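PDB 4WOK: UDP-glucose 4-epimerase, which probably interconverts UDP-glucose and UDP-galactose by inverting the sugar at C4, using a bound NAD as redox cofactor. Local coordinates for residues A[200-212]-A[321-333]. The protein carries 2 engineered substitutions. Numbering follows the deposited sequence.
Sequences LIPRAMMAAAGRL and TIIRTAAPHFGLE. Engineered in segment 321-333: His329 (natural residue Tyr). With PO4 (phosphate ion), chain D.
With CG anti to the carbonyl carbon (chi1 -72°) and the chain extended beyond it, Met205 reaches straight out from helix 200-209 to Ile323, while Phe330, its CG likewise anti to the carbonyl carbon, sets its ring beside the same helix. Helices 200-209 and 321-326 cross at -55° in the smaller C-terminal part of this extended short-chain dehydrogenase fold, the part that in relatives contributes to UDP-sugar binding. No direct hydrogen bond joins the segments; the contact is mainly apolar. Met205 CE comes within 3.6 Å of Ile323 CD1, and its SD lies beside Ala326 CB and approaches the Phe330 ring obliquely, 5.0 Å from the centroid, in a Met-aromatic contact. Met206 adds a second one through its own sulfur, with CG closer to the ring at CD1. Pro202 meets the far end of the ring, CB standing 3.5 Å from Phe330 CZ; this proline also touches the zinc ligands Glu192 and Glu197, and so links the ring to the metal site. Leu332 crosses Met205 obliquely, extending CD1 to Met205 CB and CD2 to Ala209 CB. At the start of helix 200-209, Ile201 crosses Ile322 at about a right angle, and both side chains rest on Ser182 of strand 180-182. After the Schellman motif at Gly210, Arg211 lays one guanidinium face over the Phe330-Gly331 peptide. A water accepts a weak hydrogen bond from Arg211 NH2 and a second from Gly331 N, and donates to Pro328 O and to O2 of a phosphate ion, probably from the crystallisation liquor, whose O3 accepts from ND1 of the engineered His329 at 2.9 Å.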
loop_
_atom_site.group_PDB
_atom_site.type_symbol
_atom_site.label_atom_id
_atom_site.label_comp_id
_atom_site.label_asym_id
_atom_site.label_seq_id
_atom_site.Cartn_x
_atom_site.Cartn_y
_atom_site.Cartn_z
ATOM N N LEU A 200 -10.152 -0.048 7.517
ATOM C CA LEU A 200 -10.738 0.358 8.792
ATOM C C LEU A 200 -11.136 1.836 8.842
ATOM O O LEU A 200 -12.273 2.164 9.178
ATOM C CB LEU A 200 -9.757 0.029 9.921
ATOM C CG LEU A 200 -10.211 0.145 11.378
ATOM C CD1 LEU A 200 -10.052 1.568 11.882
ATOM C CD2 LEU A 200 -11.649 -0.362 11.547
ATOM N N ILE A 201 -10.208 2.733 8.523
ATOM C CA ILE A 201 -10.514 4.152 8.642
ATOM C C ILE A 201 -11.622 4.595 7.666
ATOM O O ILE A 201 -12.544 5.320 8.063
ATOM C CB ILE A 201 -9.255 5.002 8.459
ATOM C CG1 ILE A 201 -8.275 4.707 9.599
ATOM C CG2 ILE A 201 -9.627 6.461 8.424
ATOM C CD1 ILE A 201 -6.974 5.486 9.543
ATOM N N PRO A 202 -11.568 4.130 6.402
ATOM C CA PRO A 202 -12.731 4.393 5.548
ATOM C C PRO A 202 -14.048 3.841 6.072
ATOM O O PRO A 202 -15.054 4.541 5.974
ATOM C CB PRO A 202 -12.351 3.701 4.240
ATOM C CG PRO A 202 -10.861 3.896 4.184
ATOM C CD PRO A 202 -10.422 3.649 5.604
ATOM N N ARG A 203 -14.052 2.620 6.597
ATOM C CA ARG A 203 -15.280 2.051 7.133
ATOM C C ARG A 203 -15.782 2.874 8.322
ATOM O O ARG A 203 -16.975 3.177 8.430
ATOM C CB ARG A 203 -15.062 0.590 7.533
ATOM C CG ARG A 203 -14.976 -0.365 6.333
ATOM C CD ARG A 203 -14.771 -1.814 6.766
ATOM N NE ARG A 203 -15.797 -2.264 7.710
ATOM C CZ ARG A 203 -15.544 -2.676 8.953
ATOM N NH1 ARG A 203 -14.291 -2.705 9.402
ATOM N NH2 ARG A 203 -16.540 -3.068 9.745
ATOM N N ALA A 204 -14.871 3.267 9.205
ATOM C CA ALA A 204 -15.281 4.046 10.376
ATOM C C ALA A 204 -15.902 5.377 9.939
ATOM O O ALA A 204 -16.894 5.833 10.512
ATOM C CB ALA A 204 -14.102 4.276 11.309
ATOM N N MET A 205 -15.331 5.987 8.904
ATOM C CA MET A 205 -15.838 7.265 8.405
ATOM C C MET A 205 -17.182 7.110 7.711
ATOM O O MET A 205 -18.097 7.925 7.901
ATOM C CB MET A 205 -14.829 7.909 7.448
ATOM C CG MET A 205 -13.622 8.447 8.163
ATOM S SD MET A 205 -12.374 9.133 7.065
ATOM C CE MET A 205 -11.274 9.824 8.303
ATOM N N MET A 206 -17.297 6.074 6.895
ATOM C CA MET A 206 -18.555 5.776 6.234
ATOM C C MET A 206 -19.656 5.575 7.269
ATOM O O MET A 206 -20.774 6.047 7.084
ATOM C CB MET A 206 -18.419 4.538 5.352
ATOM C CG MET A 206 -17.550 4.768 4.103
ATOM S SD MET A 206 -17.087 3.212 3.312
ATOM C CE MET A 206 -18.680 2.674 2.691
ATOM N N ALA A 207 -19.323 4.891 8.357
ATOM C CA ALA A 207 -20.300 4.629 9.418
ATOM C C ALA A 207 -20.702 5.943 10.103
ATOM O O ALA A 207 -21.878 6.205 10.315
ATOM C CB ALA A 207 -19.739 3.646 10.421
ATOM N N ALA A 208 -19.718 6.781 10.421
ATOM C CA ALA A 208 -20.003 8.090 11.016
ATOM C C ALA A 208 -20.857 8.929 10.067
ATOM O O ALA A 208 -21.710 9.695 10.494
ATOM C CB ALA A 208 -18.711 8.814 11.360
ATOM N N ALA A 209 -20.642 8.750 8.769
ATOM C CA ALA A 209 -21.366 9.519 7.760
ATOM C C ALA A 209 -22.741 8.946 7.422
ATOM O O ALA A 209 -23.529 9.595 6.737
ATOM C CB ALA A 209 -20.533 9.617 6.494
ATOM N N GLY A 210 -23.017 7.728 7.883
ATOM C CA GLY A 210 -24.309 7.105 7.661
ATOM C C GLY A 210 -24.323 6.328 6.364
ATOM O O GLY A 210 -25.372 5.878 5.906
ATOM N N ARG A 211 -23.149 6.174 5.761
ATOM C CA ARG A 211 -23.022 5.384 4.547
ATOM C C ARG A 211 -22.947 3.902 4.901
ATOM O O ARG A 211 -23.237 3.045 4.069
ATOM C CB ARG A 211 -21.797 5.827 3.742
ATOM C CG ARG A 211 -21.891 7.281 3.303
ATOM C CD ARG A 211 -20.717 7.694 2.422
ATOM N NE ARG A 211 -20.921 9.021 1.835
ATOM C CZ ARG A 211 -20.170 9.538 0.861
ATOM N NH1 ARG A 211 -19.154 8.849 0.361
ATOM N NH2 ARG A 211 -20.432 10.747 0.388
ATOM N N LEU A 212 -22.541 3.617 6.137
ATOM C CA LEU A 212 -22.669 2.284 6.737
ATOM C C LEU A 212 -23.490 2.423 8.008
ATOM O O LEU A 212 -23.487 3.483 8.643
ATOM C CB LEU A 212 -21.306 1.675 7.066
ATOM C CG LEU A 212 -20.417 1.205 5.920
ATOM C CD1 LEU A 212 -19.081 0.740 6.481
ATOM C CD2 LEU A 212 -21.104 0.089 5.142
ATOM N N THR A 321 -3.757 14.535 10.365
ATOM C CA THR A 321 -3.665 14.734 8.916
ATOM C C THR A 321 -4.333 13.591 8.149
ATOM O O THR A 321 -5.045 13.815 7.167
ATOM C CB THR A 321 -2.202 14.859 8.460
ATOM O OG1 THR A 321 -1.623 16.015 9.079
ATOM C CG2 THR A 321 -2.120 15.010 6.950
ATOM N N ILE A 322 -4.109 12.369 8.609
ATOM C CA ILE A 322 -4.751 11.206 7.996
ATOM C C ILE A 322 -6.264 11.383 8.029
ATOM O O ILE A 322 -6.934 11.254 7.005
ATOM C CB ILE A 322 -4.351 9.908 8.712
ATOM C CG1 ILE A 322 -2.894 9.568 8.393
ATOM C CG2 ILE A 322 -5.297 8.778 8.354
ATOM C CD1 ILE A 322 -2.332 8.428 9.212
ATOM N N ILE A 323 -6.798 11.728 9.199
ATOM C CA ILE A 323 -8.247 11.839 9.330
ATOM C C ILE A 323 -8.799 12.998 8.520
ATOM O O ILE A 323 -9.764 12.846 7.778
ATOM C CB ILE A 323 -8.679 12.023 10.788
ATOM C CG1 ILE A 323 -8.329 10.775 11.602
ATOM C CG2 ILE A 323 -10.168 12.309 10.840
ATOM C CD1 ILE A 323 -8.841 9.493 10.997
ATOM N N ARG A 324 -8.176 14.160 8.676
ATOM C CA ARG A 324 -8.618 15.373 8.008
ATOM C C ARG A 324 -8.645 15.237 6.475
ATOM O O ARG A 324 -9.559 15.734 5.811
ATOM C CB ARG A 324 -7.707 16.530 8.415
ATOM C CG ARG A 324 -8.345 17.892 8.346
ATOM C CD ARG A 324 -7.357 18.971 8.762
ATOM N NE ARG A 324 -6.904 18.799 10.139
ATOM C CZ ARG A 324 -7.473 19.386 11.189
ATOM N NH1 ARG A 324 -8.520 20.186 11.022
ATOM N NH2 ARG A 324 -6.992 19.177 12.406
ATOM N N THR A 325 -7.655 14.563 5.903
ATOM C CA THR A 325 -7.597 14.493 4.445
ATOM C C THR A 325 -8.510 13.407 3.885
ATOM O O THR A 325 -8.987 13.524 2.763
ATOM C CB THR A 325 -6.148 14.279 3.935
ATOM O OG1 THR A 325 -5.591 13.088 4.500
ATOM C CG2 THR A 325 -5.296 15.457 4.341
ATOM N N ALA A 326 -8.778 12.367 4.667
ATOM C CA ALA A 326 -9.653 11.293 4.195
ATOM C C ALA A 326 -11.136 11.642 4.341
ATOM O O ALA A 326 -11.946 11.323 3.473
ATOM C CB ALA A 326 -9.346 10.002 4.933
ATOM N N ALA A 327 -11.477 12.307 5.441
ATOM C CA ALA A 327 -12.878 12.536 5.803
ATOM C C ALA A 327 -13.778 13.097 4.681
ATOM O O ALA A 327 -14.889 12.597 4.489
ATOM C CB ALA A 327 -12.942 13.440 7.031
ATOM N N PRO A 328 -13.315 14.120 3.928
ATOM C CA PRO A 328 -14.194 14.661 2.877
ATOM C C PRO A 328 -14.569 13.672 1.783
ATOM O O PRO A 328 -15.539 13.903 1.057
ATOM C CB PRO A 328 -13.358 15.804 2.284
ATOM C CG PRO A 328 -12.453 16.209 3.391
ATOM C CD PRO A 328 -12.088 14.927 4.063
ATOM N N HIS A 329 -13.819 12.583 1.662
ATOM C CA HIS A 329 -14.117 11.603 0.640
ATOM C C HIS A 329 -15.166 10.590 1.077
ATOM O O HIS A 329 -15.635 9.800 0.267
ATOM C CB HIS A 329 -12.837 10.885 0.223
ATOM C CG HIS A 329 -11.860 11.778 -0.474
ATOM N ND1 HIS A 329 -11.989 12.120 -1.799
ATOM C CD2 HIS A 329 -10.760 12.420 -0.015
ATOM C CE1 HIS A 329 -10.990 12.927 -2.137
ATOM N NE2 HIS A 329 -10.234 13.121 -1.076
ATOM N N PHE A 330 -15.552 10.618 2.346
ATOM C CA PHE A 330 -16.517 9.639 2.825
ATOM C C PHE A 330 -17.735 10.302 3.452
ATOM O O PHE A 330 -18.303 9.783 4.391
ATOM C CB PHE A 330 -15.858 8.688 3.824
ATOM C CG PHE A 330 -14.734 7.889 3.229
ATOM C CD1 PHE A 330 -14.998 6.831 2.366
ATOM C CD2 PHE A 330 -13.423 8.202 3.521
ATOM C CE1 PHE A 330 -13.962 6.098 1.794
ATOM C CE2 PHE A 330 -12.374 7.474 2.956
ATOM C CZ PHE A 330 -12.646 6.421 2.094
ATOM N N GLY A 331 -18.123 11.451 2.916
ATOM C CA GLY A 331 -19.345 12.110 3.327
ATOM C C GLY A 331 -19.242 12.884 4.623
ATOM O O GLY A 331 -20.259 13.159 5.250
ATOM N N LEU A 332 -18.026 13.238 5.029
ATOM C CA LEU A 332 -17.839 13.995 6.264
ATOM C C LEU A 332 -17.276 15.381 5.969
ATOM O O LEU A 332 -16.764 15.636 4.880
ATOM C CB LEU A 332 -16.921 13.236 7.231
ATOM C CG LEU A 332 -17.476 11.884 7.695
ATOM C CD1 LEU A 332 -16.457 11.108 8.508
ATOM C CD2 LEU A 332 -18.758 12.096 8.515
ATOM N N GLU A 333 -17.394 16.277 6.939
ATOM C CA GLU A 333 -16.860 17.628 6.812
ATOM C C GLU A 333 -15.908 17.910 7.967
ATOM O O GLU A 333 -16.205 17.599 9.117
ATOM C CB GLU A 333 -17.990 18.666 6.786
HETATM P P PO4 D . -15.772 11.632 -3.577
HETATM O O1 PO4 D . -15.615 13.110 -3.853
HETATM O O2 PO4 D . -17.004 11.387 -2.721
HETATM O O3 PO4 D . -14.517 11.148 -2.884
HETATM O O4 PO4 D . -15.934 10.890 -4.884
HETATM O O HOH W 1 -17.815 12.473 0.050
#